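Long-range contacts in putative secreted cellulose binding protein (Streptomyces coelicolor, PDB 4OY7), which uses copper to cleave glycosidic bonds of cellulose oxidatively, as a lytic polysaccharide monooxygenase of family AA10, its catalytic domain being the part described here: residues T141-Q146 / G154-D159; N29-A34 / S87-T92; R115-K120 / L171-W176. One frame throughout, in Å; residues are numbered along the deposited sequence. Where two conformers were deposited one is given.

Contact 1 (T141-Q146 / G154-D159)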
loop_
_atom_site.group_PDB
_atom_site.type_symbol
_atom_site.label_atom_id
_atom_site.label_comp_id
_atom_site.label_asym_id
_atom_site.label_seq_id
_atom_site.Cartn_x
_atom_site.Cartn_y
_atom_site.Cartn_z
ATOM N N THR A 141 -7.495 2.379 -14.971
ATOM C CA THR A 141 -8.656 1.531 -15.164
ATOM C C THR A 141 -8.251 0.220 -15.824
ATOM O O THR A 141 -7.730 0.214 -16.949
ATOM C CB THR A 141 -9.733 2.279 -15.977
ATOM O OG1 THR A 141 -10.082 3.506 -15.299
ATOM C CG2 THR A 141 -10.960 1.389 -16.165
ATOM N N ASN A 142 -8.499 -0.899 -15.140
ATOM C CA ASN A 142 -8.249 -2.237 -15.704
ATOM C C ASN A 142 -6.890 -2.396 -16.405
ATOM O O ASN A 142 -6.811 -2.727 -17.601
ATOM C CB ASN A 142 -9.398 -2.605 -16.640
ATOM C CG ASN A 142 -10.653 -2.931 -15.891
ATOM O OD1 ASN A 142 -10.609 -3.677 -14.914
ATOM N ND2 ASN A 142 -11.780 -2.389 -16.341
ATOM N N PRO A 143 -5.796 -2.146 -15.651
ATOM C CA PRO A 143 -4.473 -2.356 -16.216
ATOM C C PRO A 143 -4.221 -3.828 -16.492
ATOM O O PRO A 143 -4.903 -4.684 -15.923
ATOM C CB PRO A 143 -3.537 -1.849 -15.108
ATOM C CG PRO A 143 -4.297 -2.101 -13.875
ATOM C CD PRO A 143 -5.737 -1.820 -14.225
ATOM N N PRO A 144 -3.247 -4.125 -17.370
ATOM C CA PRO A 144 -2.900 -5.512 -17.678
ATOM C C PRO A 144 -2.172 -6.249 -16.546
ATOM O O PRO A 144 -1.708 -5.623 -15.563
ATOM C CB PRO A 144 -1.973 -5.374 -18.888
ATOM C CG PRO A 144 -1.342 -4.042 -18.716
ATOM C CD PRO A 144 -2.374 -3.168 -18.071
ATOM N N GLN A 145 -2.061 -7.575 -16.715
ATOM C CA GLN A 145 -1.444 -8.435 -15.702
ATOM C C GLN A 145 -0.256 -9.196 -16.264
ATOM O O GLN A 145 -0.256 -9.574 -17.439
ATOM C CB GLN A 145 -2.473 -9.428 -15.151
ATOM C CG GLN A 145 -3.516 -8.802 -14.221
ATOM C CD GLN A 145 -4.662 -9.762 -13.930
ATOM O OE1 GLN A 145 -4.465 -10.808 -13.326
ATOM N NE2 GLN A 145 -5.865 -9.413 -14.382
ATOM N N GLN A 146 0.752 -9.405 -15.427
ATOM C CA GLN A 146 1.909 -10.266 -15.746
ATOM C C GLN A 146 1.943 -11.345 -14.666
ATOM O O GLN A 146 2.014 -11.028 -13.477
ATOM C CB GLN A 146 3.179 -9.407 -15.725
ATOM C CG GLN A 146 4.512 -10.134 -15.820
ATOM C CD GLN A 146 4.919 -10.384 -17.250
ATOM O OE1 GLN A 146 5.186 -9.453 -18.010
ATOM N NE2 GLN A 146 4.943 -11.631 -17.631
ATOM N N GLY A 154 2.900 -12.504 -9.188
ATOM C CA GLY A 154 1.894 -12.048 -10.139
ATOM C C GLY A 154 1.445 -10.642 -9.836
ATOM O O GLY A 154 1.340 -10.248 -8.664
ATOM N N HIS A 155 1.205 -9.853 -10.886
ATOM C CA HIS A 155 0.815 -8.470 -10.656
ATOM C C HIS A 155 0.174 -7.794 -11.859
ATOM O O HIS A 155 0.421 -8.143 -13.032
ATOM C CB HIS A 155 2.037 -7.652 -10.244
ATOM C CG HIS A 155 3.122 -7.684 -11.262
ATOM N ND1 HIS A 155 4.008 -8.734 -11.374
ATOM C CD2 HIS A 155 3.434 -6.819 -12.257
ATOM C CE1 HIS A 155 4.823 -8.509 -12.389
ATOM N NE2 HIS A 155 4.510 -7.341 -12.924
ATOM N N TYR A 156 -0.656 -6.817 -11.528
ATOM C CA TYR A 156 -1.021 -5.743 -12.450
ATOM C C TYR A 156 0.190 -4.832 -12.619
ATOM O O TYR A 156 1.053 -4.770 -11.758
ATOM C CB TYR A 156 -2.190 -4.945 -11.880
ATOM C CG TYR A 156 -3.476 -5.729 -11.713
ATOM C CD1 TYR A 156 -4.400 -5.840 -12.757
ATOM C CD2 TYR A 156 -3.786 -6.342 -10.503
ATOM C CE1 TYR A 156 -5.579 -6.542 -12.583
ATOM C CE2 TYR A 156 -4.967 -7.046 -10.328
ATOM C CZ TYR A 156 -5.864 -7.124 -11.363
ATOM O OH TYR A 156 -7.015 -7.836 -11.174
ATOM N N TYR A 157 0.279 -4.154 -13.749
ATOM C CA TYR A 157 1.398 -3.308 -14.054
ATOM C C TYR A 157 0.904 -2.109 -14.874
ATOM O O TYR A 157 0.035 -2.231 -15.763
ATOM C CB TYR A 157 2.548 -4.055 -14.791
ATOM C CG TYR A 157 2.260 -4.561 -16.175
ATOM C CD1 TYR A 157 2.461 -3.757 -17.283
ATOM C CD2 TYR A 157 1.825 -5.857 -16.395
ATOM C CE1 TYR A 157 2.232 -4.221 -18.563
ATOM C CE2 TYR A 157 1.599 -6.330 -17.679
ATOM C CZ TYR A 157 1.797 -5.506 -18.756
ATOM O OH TYR A 157 1.543 -5.959 -20.035
ATOM N N TRP A 158 1.501 -0.967 -14.559
ATOM C CA TRP A 158 1.295 0.301 -15.262
ATOM C C TRP A 158 2.427 1.270 -14.964
ATOM O O TRP A 158 3.246 1.015 -14.091
ATOM C CB TRP A 158 -0.040 0.932 -14.901
ATOM C CG TRP A 158 -0.220 1.421 -13.488
ATOM C CD1 TRP A 158 0.079 2.673 -13.013
ATOM C CD2 TRP A 158 -0.772 0.695 -12.371
ATOM N NE1 TRP A 158 -0.263 2.775 -11.680
ATOM C CE2 TRP A 158 -0.793 1.582 -11.265
ATOM C CE3 TRP A 158 -1.290 -0.613 -12.216
ATOM C CZ2 TRP A 158 -1.283 1.212 -10.022
ATOM C CZ3 TRP A 158 -1.785 -0.990 -10.972
ATOM C CH2 TRP A 158 -1.785 -0.071 -9.886
ATOM N N ASP A 159 2.491 2.367 -15.711
ATOM C CA ASP A 159 3.522 3.377 -15.492
ATOM C C ASP A 159 2.948 4.539 -14.679
ATOM O O ASP A 159 1.787 4.899 -14.875
ATOM C CB ASP A 159 4.020 3.943 -16.822
ATOM C CG ASP A 159 4.733 2.920 -17.680
ATOM O OD1 ASP A 159 5.521 2.122 -17.128
ATOM O OD2 ASP A 159 4.546 2.971 -18.925
#
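Pro144 lays its CG over the face of the Tyr157 ring, 3.7 Å from the ring centroid, with the two side chains crossing at about a right angle. A proline suits this CH-pi contact because its rigid ring presents C-H groups at a fixed height over the phenol. Gln145 uses its aliphatic part in the same way: its CG stands over one face of Tyr156, 3.8 Å from the centroid. With CG beside the backbone N (chi1 -73°), the glutamine then runs alongside the phenol, its amide turned 42° from the ring. Pro143 O meets the edge of the same ring in its plane, 3.4 Å from Tyr156 CD1, and Pro143 CG packs 3.7 Å from Trp158 CE3. Gln146 lies alongside His155, bringing its CB to within 3.7 Å of His155 NE2.

These neighbours are set by a beta hairpin, whose short strand 145-146 forms one border of a sheet in the immunoglobulin-like sandwich. Gln146 and His155 form its antiparallel hydrogen-bonded pair, with Gln146 N to His155 O at 2.7 Å and nearly straight, and His155 N donates back to Gln146 O. Tyr157 N donates to Pro144 O at 3.1 Å, a bond that needs only a carbonyl from the proline.

Farther out, Asn106 ND2 is hydrogen-bonded to Gln145 OE1, while Phe114 touches Pro143 and both buried aromatics, Tyr156 and Trp158. Gln138 OE1 takes up Trp158 NE1, and His155 ND1 is hydrogen-bonded to Gly153 O. Tyr156 OH is hydrogen-bonded to the backbone N of His110, a copper ligand, and the tyrosine side chain lies about 8 Å from the metal.

Contact 2 (N29-A34 / S87-T92)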
loop_
_atom_site.group_PDB
_atom_site.type_symbol
_atom_site.label_atom_id
_atom_site.label_comp_id
_atom_site.label_asym_id
_atom_site.label_seq_id
_atom_site.Cartn_x
_atom_site.Cartn_y
_atom_site.Cartn_z
ATOM N N ASN A 29 13.536 -5.062 10.325
ATOM C CA ASN A 29 13.142 -3.670 10.325
ATOM C C ASN A 29 12.322 -3.382 11.587
ATOM O O ASN A 29 11.411 -4.128 11.935
ATOM C CB ASN A 29 12.358 -3.299 9.063
ATOM C CG ASN A 29 11.774 -1.895 9.142
ATOM O OD1 ASN A 29 10.744 -1.683 9.760
ATOM N ND2 ASN A 29 12.420 -0.940 8.495
ATOM N N PRO A 30 12.650 -2.305 12.300
ATOM C CA PRO A 30 12.004 -2.136 13.613
ATOM C C PRO A 30 10.520 -1.805 13.570
ATOM O O PRO A 30 9.784 -2.193 14.467
ATOM C CB PRO A 30 12.806 -0.989 14.264
ATOM C CG PRO A 30 13.578 -0.370 13.150
ATOM C CD PRO A 30 13.840 -1.453 12.152
ATOM N N ALA A 31 10.076 -1.063 12.560
ATOM C CA ALA A 31 8.661 -0.796 12.397
ATOM C C ALA A 31 7.911 -2.113 12.059
ATOM O O ALA A 31 6.817 -2.345 12.530
ATOM C CB ALA A 31 8.418 0.265 11.340
ATOM N N CYS A 32 8.525 -2.967 11.248
ATOM C CA CYS A 32 7.972 -4.275 10.944
ATOM C C CYS A 32 7.907 -5.168 12.175
ATOM O O CYS A 32 6.910 -5.831 12.408
ATOM C CB CYS A 32 8.764 -4.956 9.829
ATOM S SG CYS A 32 8.736 -4.128 8.222
ATOM N N GLN A 33 8.968 -5.179 12.974
ATOM C CA GLN A 33 8.940 -5.927 14.234
ATOM C C GLN A 33 7.822 -5.431 15.145
ATOM O O GLN A 33 7.103 -6.236 15.745
ATOM C CB GLN A 33 10.280 -5.850 14.965
ATOM C CG GLN A 33 10.291 -6.685 16.238
ATOM C CD GLN A 33 10.074 -8.165 15.967
ATOM O OE1 GLN A 33 9.077 -8.756 16.400
ATOM N NE2 GLN A 33 11.002 -8.768 15.235
ATOM N N ALA A 34 7.659 -4.113 15.240
ATOM C CA ALA A 34 6.628 -3.542 16.099
ATOM C C ALA A 34 5.241 -3.933 15.623
ATOM O O ALA A 34 4.392 -4.275 16.441
ATOM C CB ALA A 34 6.750 -2.027 16.162
ATOM N N SER A 87 8.644 6.949 11.052
ATOM C CA SER A 87 9.501 7.253 9.905
ATOM C C SER A 87 10.484 6.133 9.564
ATOM O O SER A 87 11.289 6.286 8.633
ATOM C CB SER A 87 10.275 8.529 10.193
ATOM O OG SER A 87 11.175 8.360 11.262
ATOM N N ASP A 88 10.420 5.025 10.291
ATOM C CA ASP A 88 11.410 3.944 10.152
ATOM C C ASP A 88 10.865 2.708 9.407
ATOM O O ASP A 88 11.545 1.685 9.378
ATOM C CB ASP A 88 12.075 3.581 11.503
ATOM C CG ASP A 88 11.082 3.117 12.575
ATOM O OD1 ASP A 88 9.850 3.268 12.383
ATOM O OD2 ASP A 88 11.549 2.535 13.584
ATOM N N TRP A 89 9.690 2.798 8.792
ATOM C CA TRP A 89 9.187 1.730 7.943
ATOM C C TRP A 89 10.146 1.521 6.763
ATOM O O TRP A 89 10.908 2.438 6.414
ATOM C CB TRP A 89 7.819 2.085 7.369
ATOM C CG TRP A 89 6.661 2.087 8.311
ATOM C CD1 TRP A 89 6.075 3.178 8.908
ATOM C CD2 TRP A 89 5.891 0.953 8.729
ATOM N NE1 TRP A 89 5.012 2.787 9.669
ATOM C CE2 TRP A 89 4.886 1.426 9.606
ATOM C CE3 TRP A 89 5.983 -0.418 8.493
ATOM C CZ2 TRP A 89 3.924 0.571 10.186
ATOM C CZ3 TRP A 89 5.050 -1.257 9.072
ATOM C CH2 TRP A 89 4.043 -0.762 9.956
ATOM N N PRO A 90 10.152 0.316 6.175
ATOM C CA PRO A 90 10.907 0.147 4.945
ATOM C C PRO A 90 10.392 1.081 3.879
ATOM O O PRO A 90 9.226 1.381 3.873
ATOM C CB PRO A 90 10.613 -1.311 4.550
ATOM C CG PRO A 90 10.144 -1.971 5.782
ATOM C CD PRO A 90 9.437 -0.906 6.558
ATOM N N ARG A 91 11.242 1.532 2.968
ATOM C CA ARG A 91 10.773 2.451 1.955
ATOM C C ARG A 91 11.483 2.240 0.633
ATOM O O ARG A 91 12.593 1.713 0.572
ATOM C CB ARG A 91 10.924 3.908 2.391
ATOM C CG ARG A 91 12.347 4.458 2.512
ATOM C CD ARG A 91 12.405 5.834 3.201
ATOM N NE ARG A 91 11.787 5.718 4.521
ATOM C CZ ARG A 91 10.561 6.134 4.840
ATOM N NH1 ARG A 91 10.077 5.844 6.038
ATOM N NH2 ARG A 91 9.808 6.834 3.996
ATOM N N THR A 92 10.831 2.720 -0.406
ATOM C CA THR A 92 11.356 2.690 -1.757
ATOM C C THR A 92 11.934 4.060 -2.111
ATOM O O THR A 92 11.276 5.087 -1.936
ATOM C CB THR A 92 10.254 2.328 -2.750
ATOM O OG1 THR A 92 9.674 1.066 -2.380
ATOM C CG2 THR A 92 10.822 2.197 -4.180
#
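Asn29 joins its helix to the loop at Asp88 by using both ends of one amide. It is the N-cap of helix 30-39, part of the helical insertion that follows the first strand of this lytic polysaccharide monooxygenase domain. Its CB lies 4.2 Å from Pro90 CG, and CG is anti to the backbone N (chi1 172°), a torsion that aims the amide at the loop while keeping it beside the first helical turn. At the tip the two atoms part. OD1 accepts from Cys32 N at 3.0 Å, in the carbonyl plane and on a lone pair, and rests 3.5 Å from Pro90 CD. ND2 donates to Asp88 O at 2.9 Å, with the acceptor only 15° out of the amide plane. An asparagine fits because it carries an acceptor for the helix start and a donor for the loop in one flat group, held from both sides against turning.

Pro30, which has no N-H that the first turn would leave to be satisfied, puts its CG 3.6 Å from Asp88 OD2. That carboxylate also forms a salt bridge with Arg86, and its position near the helix start probably lets the helix dipole steady its charge. Ala31 is small enough for the loop to come close: its CB sits over the five-membered ring of Trp89, 4.0 Å from the centroid. The indole is further fixed by a hydrogen bond from NE1 to Ala84 O and by a cation-pi contact with Arg10. Cys32, disulfide-bonded to Cys14 of helix 10-18, ties the cap to a second helix and presses its SG against Pro90 CG at 3.5 Å.

Contact 3 (R115-K120 / L171-W176)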
loop_
_atom_site.group_PDB
_atom_site.type_symbol
_atom_site.label_atom_id
_atom_site.label_comp_id
_atom_site.label_asym_id
_atom_site.label_seq_id
_atom_site.Cartn_x
_atom_site.Cartn_y
_atom_site.Cartn_z
ATOM N N ARG A 115 -6.920 3.857 -7.788
ATOM C CA ARG A 115 -6.849 5.302 -7.501
ATOM C C ARG A 115 -5.576 5.512 -6.748
ATOM O O ARG A 115 -5.444 4.997 -5.619
ATOM C CB ARG A 115 -8.039 5.731 -6.659
ATOM C CG ARG A 115 -9.357 5.616 -7.387
ATOM C CD ARG A 115 -10.538 5.861 -6.502
ATOM N NE ARG A 115 -11.815 5.612 -7.164
ATOM C CZ ARG A 115 -12.985 5.688 -6.554
ATOM N NH1 ARG A 115 -13.059 6.058 -5.261
ATOM N NH2 ARG A 115 -14.097 5.448 -7.252
ATOM N N VAL A 116 -4.680 6.294 -7.339
ATOM C CA VAL A 116 -3.326 6.468 -6.823
ATOM C C VAL A 116 -3.143 7.898 -6.297
ATOM O O VAL A 116 -3.348 8.869 -7.028
ATOM C CB VAL A 116 -2.280 6.156 -7.911
ATOM C CG1 VAL A 116 -0.864 6.366 -7.369
ATOM C CG2 VAL A 116 -2.465 4.737 -8.498
ATOM N N TYR A 117 -2.721 8.002 -5.040
ATOM C CA TYR A 117 -2.556 9.281 -4.322
ATOM C C TYR A 117 -1.164 9.480 -3.745
ATOM O O TYR A 117 -0.511 8.527 -3.324
ATOM C CB TYR A 117 -3.550 9.406 -3.161
ATOM C CG TYR A 117 -5.015 9.158 -3.454
ATOM C CD1 TYR A 117 -5.508 7.874 -3.641
ATOM C CD2 TYR A 117 -5.908 10.198 -3.455
ATOM C CE1 TYR A 117 -6.870 7.652 -3.862
ATOM C CE2 TYR A 117 -7.265 10.004 -3.673
ATOM C CZ TYR A 117 -7.750 8.717 -3.857
ATOM O OH TYR A 117 -9.118 8.565 -4.096
ATOM N N LEU A 118 -0.731 10.732 -3.656
ATOM C CA LEU A 118 0.589 11.038 -3.062
ATOM C C LEU A 118 0.421 12.090 -1.983
ATOM O O LEU A 118 -0.312 13.041 -2.154
ATOM C CB LEU A 118 1.525 11.559 -4.132
ATOM C CG LEU A 118 2.951 11.932 -3.745
ATOM C CD1 LEU A 118 3.756 10.711 -3.291
ATOM C CD2 LEU A 118 3.609 12.609 -4.937
ATOM N N THR A 119 1.092 11.878 -0.864
ATOM C CA THR A 119 1.094 12.836 0.212
ATOM C C THR A 119 1.667 14.153 -0.277
ATOM O O THR A 119 2.616 14.209 -1.046
ATOM C CB THR A 119 1.837 12.327 1.465
ATOM O OG1 THR A 119 3.182 11.940 1.123
ATOM C CG2 THR A 119 1.068 11.180 2.089
ATOM N N LYS A 120 1.049 15.213 0.215
ATOM C CA LYS A 120 1.413 16.580 -0.175
ATOM C C LYS A 120 2.791 16.978 0.315
ATOM O O LYS A 120 3.290 16.478 1.328
ATOM C CB LYS A 120 0.384 17.555 0.368
ATOM C CG LYS A 120 -0.987 17.379 -0.238
ATOM C CD LYS A 120 -1.987 18.331 0.384
ATOM C CE LYS A 120 -3.387 18.099 -0.162
ATOM N NZ LYS A 120 -4.436 18.897 0.534
ATOM N N LEU A 171 4.318 9.242 1.061
ATOM C CA LEU A 171 3.650 7.949 1.010
ATOM C C LEU A 171 2.726 7.932 -0.210
ATOM O O LEU A 171 2.097 8.941 -0.553
ATOM C CB LEU A 171 2.896 7.745 2.302
ATOM C CG LEU A 171 2.055 6.498 2.491
ATOM C CD1 LEU A 171 1.963 6.298 4.005
ATOM C CD2 LEU A 171 0.681 6.663 1.860
ATOM N N ILE A 172 2.670 6.799 -0.891
ATOM C CA ILE A 172 1.713 6.594 -1.982
ATOM C C ILE A 172 0.617 5.680 -1.464
ATOM O O ILE A 172 0.880 4.543 -1.076
ATOM C CB ILE A 172 2.387 5.980 -3.234
ATOM C CG1 ILE A 172 3.347 7.000 -3.866
ATOM C CG2 ILE A 172 1.365 5.551 -4.273
ATOM C CD1 ILE A 172 4.326 6.398 -4.843
ATOM N N PHE A 173 -0.607 6.192 -1.490
ATOM C CA PHE A 173 -1.796 5.443 -1.069
ATOM C C PHE A 173 -2.591 5.069 -2.300
ATOM O O PHE A 173 -2.783 5.911 -3.205
ATOM C CB PHE A 173 -2.697 6.298 -0.174
ATOM C CG PHE A 173 -4.071 5.744 -0.015
ATOM C CD1 PHE A 173 -4.292 4.573 0.722
ATOM C CD2 PHE A 173 -5.154 6.373 -0.600
ATOM C CE1 PHE A 173 -5.569 4.069 0.863
ATOM C CE2 PHE A 173 -6.433 5.845 -0.472
ATOM C CZ PHE A 173 -6.629 4.671 0.226
ATOM N N MET A 174 -3.007 3.803 -2.373
ATOM C CA MET A 174 -3.845 3.343 -3.476
ATOM C C MET A 174 -5.099 2.696 -2.958
ATOM O O MET A 174 -5.068 1.964 -1.938
ATOM C CB MET A 174 -3.117 2.363 -4.381
ATOM C CG MET A 174 -1.719 2.778 -4.750
ATOM S SD MET A 174 -1.038 1.681 -6.016
ATOM C CE MET A 174 0.677 2.147 -5.889
ATOM N N GLN A 175 -6.194 3.005 -3.627
ATOM C CA GLN A 175 -7.481 2.365 -3.364
ATOM C C GLN A 175 -7.880 1.636 -4.631
ATOM O O GLN A 175 -7.985 2.219 -5.718
ATOM C CB GLN A 175 -8.547 3.365 -2.928
ATOM C CG GLN A 175 -9.769 2.704 -2.324
ATOM C CD GLN A 175 -10.752 3.711 -1.753
ATOM O OE1 GLN A 175 -10.378 4.848 -1.437
ATOM N NE2 GLN A 175 -12.013 3.291 -1.582
ATOM N N TRP A 176 -8.027 0.319 -4.496
ATOM C CA TRP A 176 -8.429 -0.533 -5.580
ATOM C C TRP A 176 -9.931 -0.682 -5.481
ATOM O O TRP A 176 -10.436 -1.321 -4.548
ATOM C CB TRP A 176 -7.759 -1.905 -5.459
ATOM C CG TRP A 176 -7.996 -2.837 -6.600
ATOM C CD1 TRP A 176 -8.528 -2.543 -7.837
ATOM C CD2 TRP A 176 -7.662 -4.233 -6.631
ATOM N NE1 TRP A 176 -8.556 -3.676 -8.612
ATOM C CE2 TRP A 176 -8.032 -4.721 -7.899
ATOM C CE3 TRP A 176 -7.082 -5.122 -5.699
ATOM C CZ2 TRP A 176 -7.845 -6.049 -8.263
ATOM C CZ3 TRP A 176 -6.917 -6.411 -6.051
ATOM C CH2 TRP A 176 -7.273 -6.873 -7.331
HETATM O O HOH W 1 -11.063 6.860 -3.017
#
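Strands 115-119 and 171-176 run antiparallel, their axes 4.7 Å apart at the closest and 157° between directions, with paired bonds joining Arg115 to Gln175 and Tyr117 to Phe173. On one face Val116 CG1 meets Ile172 CG2 at 3.9 Å, and Leu118 CD1 reaches Ile172 CG1 at 3.8 Å, branched aliphatic side chains that fill the buried interior. These are central strands of the larger sheet of the immunoglobulin-like sandwich, flanked by strands 134-141 and 184-193. On the other face Tyr117 and Phe173 point the same way, and Tyr117 CD1 lies 3.4 Å from Phe173 CD2, their planes 39° apart, an oblique meeting of rings. Beside them a water joins three polar tips: it donates to Gln175 OE1 at 2.6 Å, accepts from Arg115 NH1 and bonds to Tyr117 OH. Arg115 NH1 also donates to Gly57 O, and Arg58 O and Asn184 OD1 hold Gln175 NE2.

At the far end Thr119 N donates to Leu171 O at 3.1 Å. Its OG1, between the backbone N and the carbonyl carbon (chi1 56°), accepts from Leu171 N at 2.9 Å, doing a backbone carbonyl's work. A valine here would probably leave that buried Leu171 N-H without its acceptor.

Overall arrangement
Contact 3 is the most buried, its centre about 8 Å from that of the chain, whereas contacts 1 and 2 lie farther out on opposite sides of that centre and are only partly buried. Contacts 1 and 3 are both antiparallel strand pairs, but in different sheets: contact 1 at a sheet border near the copper, contact 3 within the larger sheet. They meet across the sandwich, where Trp158 packs on Val116 and Met174, and Tyr156 on Trp176. Contact 2 touches neither, joining a helix start to a loop through a capping asparagine. Contact 3 adds aliphatic packing, an aromatic pair and a bound water to backbone pairing; contact 1 sets prolines and glutamines against rings.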